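Local coordinates for YfkN protein (Bacillus subtilis subsp. subtilis, PDB 3GVE) that belongs to the calcineurin-like phosphoesterase family of metal-dependent proteins and holds a manganese and a magnesium ion side by side, at residues V10-H21 against N54-L65; D209-E220 against G241-Q250. All blocks are in the same frame, centred on the assembly; numbering follows the deposited sequence. Where two conformers were deposited one is given.

Interaction 1 of 2, residues V10-H21 against N54-L65; sequences VHLSILATTDIH and NPNTLLVDNGDL. With MN (manganese (II) ion), chain C; MG (magnesium ion), chain D.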
# COMPACT_ATOMS: atom_id res chain seq x y z
N VAL A 10 -39.94 -6.80 -8.28
CA VAL A 10 -38.75 -6.70 -9.16
C VAL A 10 -37.50 -7.05 -8.34
O VAL A 10 -37.25 -6.44 -7.33
CB VAL A 10 -38.60 -5.31 -9.76
CG1 VAL A 10 -37.35 -5.23 -10.58
CG2 VAL A 10 -39.86 -4.92 -10.63
N HIS A 11 -36.70 -8.01 -8.78
CA HIS A 11 -35.44 -8.27 -8.10
C HIS A 11 -34.35 -7.48 -8.84
O HIS A 11 -34.05 -7.80 -9.96
CB HIS A 11 -35.15 -9.77 -8.08
CG HIS A 11 -33.82 -10.13 -7.48
ND1 HIS A 11 -33.20 -11.32 -7.74
CD2 HIS A 11 -33.00 -9.45 -6.65
CE1 HIS A 11 -32.06 -11.38 -7.07
NE2 HIS A 11 -31.91 -10.25 -6.42
N LEU A 12 -33.82 -6.45 -8.20
CA LEU A 12 -32.75 -5.65 -8.77
C LEU A 12 -31.44 -5.99 -8.04
O LEU A 12 -31.41 -6.02 -6.82
CB LEU A 12 -33.10 -4.16 -8.60
CG LEU A 12 -32.05 -3.16 -9.07
CD1 LEU A 12 -31.85 -3.30 -10.58
CD2 LEU A 12 -32.49 -1.75 -8.72
N SER A 13 -30.38 -6.28 -8.78
CA SER A 13 -29.08 -6.55 -8.19
C SER A 13 -28.13 -5.41 -8.53
O SER A 13 -28.13 -4.92 -9.64
CB SER A 13 -28.51 -7.84 -8.73
OG SER A 13 -29.27 -8.95 -8.31
N ILE A 14 -27.34 -5.00 -7.56
CA ILE A 14 -26.33 -3.97 -7.79
C ILE A 14 -24.98 -4.58 -7.47
O ILE A 14 -24.76 -5.05 -6.38
CB ILE A 14 -26.56 -2.75 -6.86
CG1 ILE A 14 -27.96 -2.15 -7.05
CG2 ILE A 14 -25.50 -1.68 -7.10
CD1 ILE A 14 -28.44 -1.41 -5.83
N LEU A 15 -24.09 -4.57 -8.45
CA LEU A 15 -22.71 -5.05 -8.26
C LEU A 15 -21.78 -3.85 -8.13
O LEU A 15 -21.97 -2.88 -8.83
CB LEU A 15 -22.29 -5.89 -9.46
CG LEU A 15 -23.27 -7.00 -9.89
CD1 LEU A 15 -22.68 -7.75 -11.07
CD2 LEU A 15 -23.57 -7.96 -8.74
N ALA A 16 -20.80 -3.93 -7.23
CA ALA A 16 -19.97 -2.76 -6.91
C ALA A 16 -18.50 -3.06 -6.71
O ALA A 16 -18.15 -4.02 -6.01
CB ALA A 16 -20.51 -2.07 -5.65
N THR A 17 -17.66 -2.21 -7.30
CA THR A 17 -16.21 -2.25 -6.98
C THR A 17 -15.84 -1.00 -6.21
O THR A 17 -16.59 0.05 -6.26
CB THR A 17 -15.38 -2.37 -8.26
OG1 THR A 17 -15.80 -1.36 -9.21
CG2 THR A 17 -15.57 -3.73 -8.88
N THR A 18 -14.78 -1.07 -5.45
CA THR A 18 -14.26 0.11 -4.76
C THR A 18 -12.76 0.00 -4.56
O THR A 18 -12.22 -1.08 -4.43
CB THR A 18 -14.95 0.32 -3.36
OG1 THR A 18 -14.72 1.67 -2.90
CG2 THR A 18 -14.46 -0.69 -2.32
N ASP A 19 -12.11 1.15 -4.50
CA ASP A 19 -10.69 1.23 -4.16
C ASP A 19 -9.84 0.28 -5.02
O ASP A 19 -8.90 -0.35 -4.56
CB ASP A 19 -10.48 1.01 -2.65
CG ASP A 19 -11.07 2.14 -1.82
OD1 ASP A 19 -10.34 3.11 -1.55
OD2 ASP A 19 -12.27 2.04 -1.46
N ILE A 20 -10.09 0.24 -6.35
CA ILE A 20 -9.38 -0.62 -7.30
C ILE A 20 -7.93 -0.15 -7.43
O ILE A 20 -7.03 -0.97 -7.61
CB ILE A 20 -10.13 -0.61 -8.67
CG1 ILE A 20 -11.41 -1.39 -8.57
CG2 ILE A 20 -9.26 -1.21 -9.74
CD1 ILE A 20 -11.36 -2.72 -8.32
N HIS A 21 -7.73 1.15 -7.35
CA HIS A 21 -6.42 1.80 -7.29
C HIS A 21 -5.56 1.41 -8.50
O HIS A 21 -4.39 1.08 -8.38
CB HIS A 21 -5.72 1.50 -5.94
CG HIS A 21 -6.19 2.38 -4.82
ND1 HIS A 21 -5.93 3.73 -4.78
CD2 HIS A 21 -6.93 2.10 -3.71
CE1 HIS A 21 -6.47 4.24 -3.69
NE2 HIS A 21 -7.09 3.28 -3.03
N ASN A 54 -28.95 -12.68 -12.91
CA ASN A 54 -30.12 -11.79 -12.91
C ASN A 54 -30.05 -10.77 -14.03
O ASN A 54 -29.14 -9.96 -14.05
CB ASN A 54 -30.20 -11.07 -11.55
CG ASN A 54 -31.41 -10.16 -11.42
OD1 ASN A 54 -32.23 -10.05 -12.30
ND2 ASN A 54 -31.51 -9.51 -10.28
N PRO A 55 -31.00 -10.74 -14.94
CA PRO A 55 -30.98 -9.71 -15.99
C PRO A 55 -31.04 -8.27 -15.46
O PRO A 55 -30.50 -7.37 -16.08
CB PRO A 55 -32.24 -10.04 -16.80
CG PRO A 55 -32.53 -11.44 -16.48
CD PRO A 55 -32.14 -11.64 -15.08
N ASN A 56 -31.70 -8.07 -14.32
CA ASN A 56 -31.80 -6.73 -13.73
C ASN A 56 -30.58 -6.44 -12.87
O ASN A 56 -30.66 -6.41 -11.67
CB ASN A 56 -33.07 -6.60 -12.86
CG ASN A 56 -34.35 -7.03 -13.56
OD1 ASN A 56 -34.61 -6.69 -14.70
ND2 ASN A 56 -35.17 -7.72 -12.83
N THR A 57 -29.45 -6.24 -13.51
CA THR A 57 -28.19 -6.02 -12.79
C THR A 57 -27.53 -4.71 -13.20
O THR A 57 -27.33 -4.43 -14.38
CB THR A 57 -27.22 -7.21 -12.98
OG1 THR A 57 -27.80 -8.38 -12.38
CG2 THR A 57 -25.89 -6.94 -12.30
N LEU A 58 -27.19 -3.92 -12.20
CA LEU A 58 -26.44 -2.69 -12.38
C LEU A 58 -25.02 -2.91 -11.87
O LEU A 58 -24.82 -3.73 -10.99
CB LEU A 58 -27.10 -1.56 -11.59
CG LEU A 58 -28.56 -1.32 -11.95
CD1 LEU A 58 -29.14 -0.33 -10.94
CD2 LEU A 58 -28.69 -0.80 -13.40
N LEU A 59 -24.08 -2.15 -12.42
CA LEU A 59 -22.67 -2.25 -12.05
C LEU A 59 -22.11 -0.84 -11.79
O LEU A 59 -22.18 0.03 -12.63
CB LEU A 59 -21.89 -2.96 -13.16
CG LEU A 59 -20.36 -2.97 -13.02
CD1 LEU A 59 -19.91 -3.76 -11.79
CD2 LEU A 59 -19.75 -3.58 -14.30
N VAL A 60 -21.57 -0.65 -10.60
CA VAL A 60 -21.08 0.67 -10.18
C VAL A 60 -19.70 0.59 -9.57
O VAL A 60 -19.32 -0.41 -8.99
CB VAL A 60 -22.06 1.34 -9.17
CG1 VAL A 60 -23.46 1.46 -9.79
CG2 VAL A 60 -22.14 0.56 -7.86
N ASP A 61 -18.95 1.67 -9.71
CA ASP A 61 -17.66 1.80 -9.04
C ASP A 61 -17.71 2.90 -8.00
O ASP A 61 -18.35 3.92 -8.22
CB ASP A 61 -16.54 2.11 -10.03
CG ASP A 61 -15.19 2.13 -9.35
OD1 ASP A 61 -14.69 1.06 -8.96
OD2 ASP A 61 -14.66 3.21 -9.16
N ASN A 62 -17.02 2.69 -6.90
CA ASN A 62 -17.06 3.62 -5.77
C ASN A 62 -15.86 4.55 -5.57
O ASN A 62 -15.75 5.17 -4.52
CB ASN A 62 -17.34 2.84 -4.48
CG ASN A 62 -18.09 3.68 -3.44
OD1 ASN A 62 -19.00 4.42 -3.78
ND2 ASN A 62 -17.70 3.52 -2.17
N GLY A 63 -15.00 4.67 -6.58
CA GLY A 63 -13.89 5.61 -6.52
C GLY A 63 -12.58 5.04 -5.98
O GLY A 63 -12.49 3.86 -5.66
N ASP A 64 -11.57 5.89 -5.87
CA ASP A 64 -10.16 5.48 -5.69
C ASP A 64 -9.81 4.45 -6.77
O ASP A 64 -9.35 3.34 -6.50
CB ASP A 64 -9.88 4.97 -4.26
CG ASP A 64 -9.45 6.07 -3.32
OD1 ASP A 64 -9.60 7.25 -3.69
OD2 ASP A 64 -8.99 5.72 -2.20
N LEU A 65 -10.05 4.85 -8.01
CA LEU A 65 -9.98 4.00 -9.20
C LEU A 65 -8.75 4.24 -10.09
O LEU A 65 -8.12 3.31 -10.54
CB LEU A 65 -11.26 4.19 -10.02
CG LEU A 65 -11.26 3.56 -11.42
CD1 LEU A 65 -11.27 2.06 -11.31
CD2 LEU A 65 -12.49 4.07 -12.22
MN MN C . -8.32 3.78 -1.23
MG MG D . -10.13 6.74 -0.33
O HOH W 1 -12.31 1.72 -7.60
O HOH W 2 -8.91 4.85 0.60
O HOH W 3 -6.41 4.73 -0.55

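Interaction 2 of 2, residues D209-E220 against G241-Q250; sequences DVIIALAHTGIE and GIDAIISGHQ. With MG (magnesium ion), chain D.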
# COMPACT_ATOMS: atom_id res chain seq x y z
N ASP A 209 -37.03 6.56 -8.27
CA ASP A 209 -37.72 5.51 -7.52
C ASP A 209 -36.78 4.76 -6.57
O ASP A 209 -37.19 4.34 -5.50
CB ASP A 209 -38.34 4.50 -8.48
CG ASP A 209 -39.44 5.09 -9.30
OD1 ASP A 209 -40.34 5.71 -8.71
OD2 ASP A 209 -39.38 4.92 -10.52
N VAL A 210 -35.54 4.58 -7.00
CA VAL A 210 -34.50 3.89 -6.24
C VAL A 210 -33.27 4.78 -6.25
O VAL A 210 -32.90 5.27 -7.29
CB VAL A 210 -34.14 2.54 -6.89
CG1 VAL A 210 -32.96 1.88 -6.16
CG2 VAL A 210 -35.35 1.61 -6.89
N ILE A 211 -32.68 5.00 -5.08
CA ILE A 211 -31.52 5.87 -4.98
C ILE A 211 -30.32 5.07 -4.44
O ILE A 211 -30.40 4.47 -3.36
CB ILE A 211 -31.79 7.11 -4.07
CG1 ILE A 211 -32.79 8.07 -4.76
CG2 ILE A 211 -30.48 7.84 -3.75
CD1 ILE A 211 -33.21 9.25 -3.91
N ILE A 212 -29.22 5.09 -5.20
CA ILE A 212 -27.97 4.33 -4.83
C ILE A 212 -26.92 5.35 -4.51
O ILE A 212 -26.62 6.25 -5.33
CB ILE A 212 -27.55 3.43 -5.99
CG1 ILE A 212 -28.65 2.39 -6.29
CG2 ILE A 212 -26.25 2.73 -5.59
CD1 ILE A 212 -28.48 1.70 -7.60
N ALA A 213 -26.39 5.28 -3.29
CA ALA A 213 -25.30 6.17 -2.90
C ALA A 213 -23.96 5.51 -3.16
O ALA A 213 -23.71 4.41 -2.57
CB ALA A 213 -25.43 6.48 -1.39
N LEU A 214 -23.14 6.15 -3.97
CA LEU A 214 -21.75 5.77 -4.14
C LEU A 214 -20.97 6.61 -3.12
O LEU A 214 -20.49 7.69 -3.39
CB LEU A 214 -21.33 6.01 -5.59
CG LEU A 214 -22.28 5.38 -6.62
CD1 LEU A 214 -21.84 5.67 -8.04
CD2 LEU A 214 -22.47 3.88 -6.43
N ALA A 215 -20.90 6.07 -1.91
CA ALA A 215 -20.36 6.80 -0.78
C ALA A 215 -18.91 6.42 -0.57
O ALA A 215 -18.61 5.40 0.02
CB ALA A 215 -21.19 6.49 0.47
N HIS A 216 -18.01 7.25 -1.08
CA HIS A 216 -16.58 6.98 -0.92
C HIS A 216 -16.16 7.44 0.47
O HIS A 216 -15.60 8.50 0.66
CB HIS A 216 -15.65 7.58 -1.99
CG HIS A 216 -14.26 7.03 -1.89
ND1 HIS A 216 -13.89 5.86 -2.52
CD2 HIS A 216 -13.20 7.38 -1.12
CE1 HIS A 216 -12.65 5.55 -2.19
NE2 HIS A 216 -12.21 6.46 -1.34
N THR A 217 -16.47 6.58 1.42
CA THR A 217 -16.35 6.88 2.84
C THR A 217 -16.68 5.59 3.58
O THR A 217 -17.45 4.80 3.11
CB THR A 217 -17.29 8.06 3.23
OG1 THR A 217 -17.08 8.44 4.59
CG2 THR A 217 -18.77 7.71 3.02
N GLY A 218 -16.05 5.40 4.73
CA GLY A 218 -16.18 4.17 5.48
C GLY A 218 -17.19 4.24 6.59
O GLY A 218 -18.02 5.13 6.66
N ILE A 219 -17.07 3.27 7.49
CA ILE A 219 -18.07 2.95 8.50
C ILE A 219 -17.45 3.07 9.88
O ILE A 219 -16.37 2.56 10.11
CB ILE A 219 -18.58 1.48 8.32
CG1 ILE A 219 -19.29 1.30 6.97
CG2 ILE A 219 -19.46 1.06 9.50
CD1 ILE A 219 -19.41 -0.15 6.50
N GLU A 220 -18.15 3.76 10.77
CA GLU A 220 -17.88 3.70 12.20
C GLU A 220 -19.14 3.16 12.86
O GLU A 220 -20.20 3.14 12.29
CB GLU A 220 -17.50 5.07 12.76
CG GLU A 220 -16.21 5.68 12.15
CD GLU A 220 -14.95 4.87 12.45
OE1 GLU A 220 -14.95 3.99 13.31
OE2 GLU A 220 -13.92 5.12 11.80
N GLY A 241 -34.42 8.25 2.21
CA GLY A 241 -34.54 8.14 0.77
C GLY A 241 -33.45 7.37 0.04
O GLY A 241 -33.57 7.13 -1.13
N ILE A 242 -32.39 7.00 0.74
CA ILE A 242 -31.34 6.17 0.14
C ILE A 242 -31.74 4.71 0.29
O ILE A 242 -32.03 4.25 1.38
CB ILE A 242 -29.98 6.39 0.81
CG1 ILE A 242 -29.53 7.84 0.61
CG2 ILE A 242 -28.95 5.41 0.24
CD1 ILE A 242 -28.26 8.24 1.39
N ASP A 243 -31.74 4.00 -0.82
CA ASP A 243 -32.13 2.59 -0.83
C ASP A 243 -30.97 1.59 -0.76
O ASP A 243 -31.19 0.44 -0.45
CB ASP A 243 -32.98 2.30 -2.06
CG ASP A 243 -34.22 3.18 -2.09
OD1 ASP A 243 -35.04 3.08 -1.16
OD2 ASP A 243 -34.34 3.99 -3.01
N ALA A 244 -29.77 2.05 -1.09
CA ALA A 244 -28.58 1.18 -1.09
C ALA A 244 -27.36 2.06 -0.97
O ALA A 244 -27.32 3.12 -1.55
CB ALA A 244 -28.52 0.39 -2.37
N ILE A 245 -26.36 1.57 -0.23
CA ILE A 245 -25.11 2.30 -0.04
C ILE A 245 -23.91 1.42 -0.38
O ILE A 245 -23.75 0.34 0.15
CB ILE A 245 -24.95 2.79 1.42
CG1 ILE A 245 -26.10 3.74 1.79
CG2 ILE A 245 -23.60 3.49 1.60
CD1 ILE A 245 -26.21 4.03 3.31
N ILE A 246 -23.08 1.92 -1.29
CA ILE A 246 -21.77 1.34 -1.54
C ILE A 246 -20.77 2.15 -0.71
O ILE A 246 -20.74 3.37 -0.80
CB ILE A 246 -21.39 1.41 -3.03
CG1 ILE A 246 -22.53 0.94 -3.95
CG2 ILE A 246 -20.10 0.62 -3.29
CD1 ILE A 246 -23.13 -0.39 -3.58
N SER A 247 -19.96 1.46 0.08
CA SER A 247 -19.00 2.08 0.96
C SER A 247 -17.62 1.63 0.51
O SER A 247 -17.45 0.63 -0.13
CB SER A 247 -19.29 1.67 2.41
OG SER A 247 -18.35 2.18 3.33
N GLY A 248 -16.65 2.42 0.88
CA GLY A 248 -15.24 2.16 0.58
C GLY A 248 -14.33 2.93 1.53
O GLY A 248 -14.65 3.08 2.70
N HIS A 249 -13.22 3.40 0.96
CA HIS A 249 -12.24 4.27 1.58
C HIS A 249 -11.37 3.54 2.62
O HIS A 249 -10.18 3.67 2.59
CB HIS A 249 -12.90 5.53 2.14
CG HIS A 249 -11.93 6.52 2.69
ND1 HIS A 249 -10.94 7.11 1.92
CD2 HIS A 249 -11.79 7.04 3.94
CE1 HIS A 249 -10.25 7.94 2.67
NE2 HIS A 249 -10.74 7.92 3.90
N GLN A 250 -11.99 2.81 3.55
CA GLN A 250 -11.27 2.15 4.64
C GLN A 250 -10.51 0.89 4.22
O GLN A 250 -9.65 0.42 4.94
CB GLN A 250 -12.21 1.83 5.79
CG GLN A 250 -12.52 3.00 6.70
CD GLN A 250 -13.68 2.73 7.64
OE1 GLN A 250 -14.54 1.92 7.37
NE2 GLN A 250 -13.70 3.44 8.75
MG MG D . -10.13 6.74 -0.33
O HOH W 4 -37.57 3.30 -2.86
O HOH W 2 -8.91 4.85 0.60

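Interaction 1 of 2, residues V10-H21 against N54-L65
Over the centre of one face of the H11 ring sits the amide nitrogen of N54, ND2 lying 3.5 Å above the plane, while one face of the H21 ring takes the carbonyl oxygen of D64. Between these ends strands 10-17 and 57-61 run parallel, S13 to T57 through T17 to D61, and their C-terminal ends open into the metal-binding loops of the calcineurin-like phosphoesterase fold. At the start, ND2 of N54 and ND2 of N56 reach H11 O from opposite faces of its carbonyl plane; the N54 bond is nearly straight (172°), and the same ND2 also bonds S13 OG. D291 is a further polar partner of H11 and S13, I154 of N56. V60 CG2 packs on A16 CB at 3.8 Å. On the other face T17 OG1, set between its backbone N and carbonyl carbon (chi1 50°), meets the anti lone pair of D61 OD1 at 2.7 Å; Y101 also bonds this hydroxyl. D19 OD1, H21 NE2 and D64 OD2 bind manganese together with H251 and two waters; Q67 and H109 are outside polar partners of H21 and D64. D64 OD2 bridges both metals, 2.3 Å from manganese and 2.4 Å from magnesium.

Interaction 2 of 2, residues D209-E220 against G241-Q250
Strands 210-215 and 244-247 run parallel with 14° between their directions and 4.8 Å between their axes, paired I212 to A244, A213 to I245 and L214 to I246. They are the two strands of a beta-alpha-beta unit whose helix is 232-238, within the calcineurin-like phosphoesterase fold. Where the pairing begins, D243 exchanges two bonds with I211: its OD2 takes I211 N on the anti lone pair at 2.8 Å, and its own backbone N donates to I211 O. OD2 thus takes the place of a main-chain carbonyl as acceptor, just ahead of the regular ladder. L214 and I246 lie side by side on one face, CD2 against CG1 at 3.8 Å, and I212 touches the same isoleucine more loosely. On the other face A213 and A215 offer only their CB atoms, to I242 and I245; helix 232-238 lies on this side, with L235 against A215.

Past the strands the chains part into loops yet stay joined. In one of its two modelled conformers S247 OG, anti to its backbone N (chi1 177°), reaches T217 O in the carbonyl plane at 2.8 Å, on a lone pair. The amide of Q250 grips the backbone of I219 twice: OE1 receives I219 N from above its carbonyl plane, and NE2 returns a bond to I219 O at 3.1 Å. E220 pairs with K341 of the second subunit. H216 and H249 meet rim to rim, neither ring over the other, their planes at 69°. Each has its other nitrogen held from outside, H216 ND1 by N62 O and H249 NE2 by E229, which fixes how the rings turn. N108 and D64 complete the protein share of the magnesium site, to which H216 gives NE2 at 2.3 Å and H249 gives ND1 at 2.4 Å.

Both segments of interaction 1 come earlier in the chain than those of interaction 2, and the centres of the two contacts lie about 11 Å apart. Each is a parallel strand pair in a different sheet: 10-17 and 57-61 belong to a mixed sheet with 286-297 and 300-312, whereas 210-215 and 244-247 lie in the larger one. The two sheets pack face to face here, with I14 and L58 on I212 and A16 and V60 on I246. At the C-terminal ends of all four strands the loops converge on the metals: the first pair supplies most of the manganese ligands, the second the magnesium histidines, and one water bridges the two ions. A probable hydrogen bond from H249 N to D19 OD2 ties the two sides together.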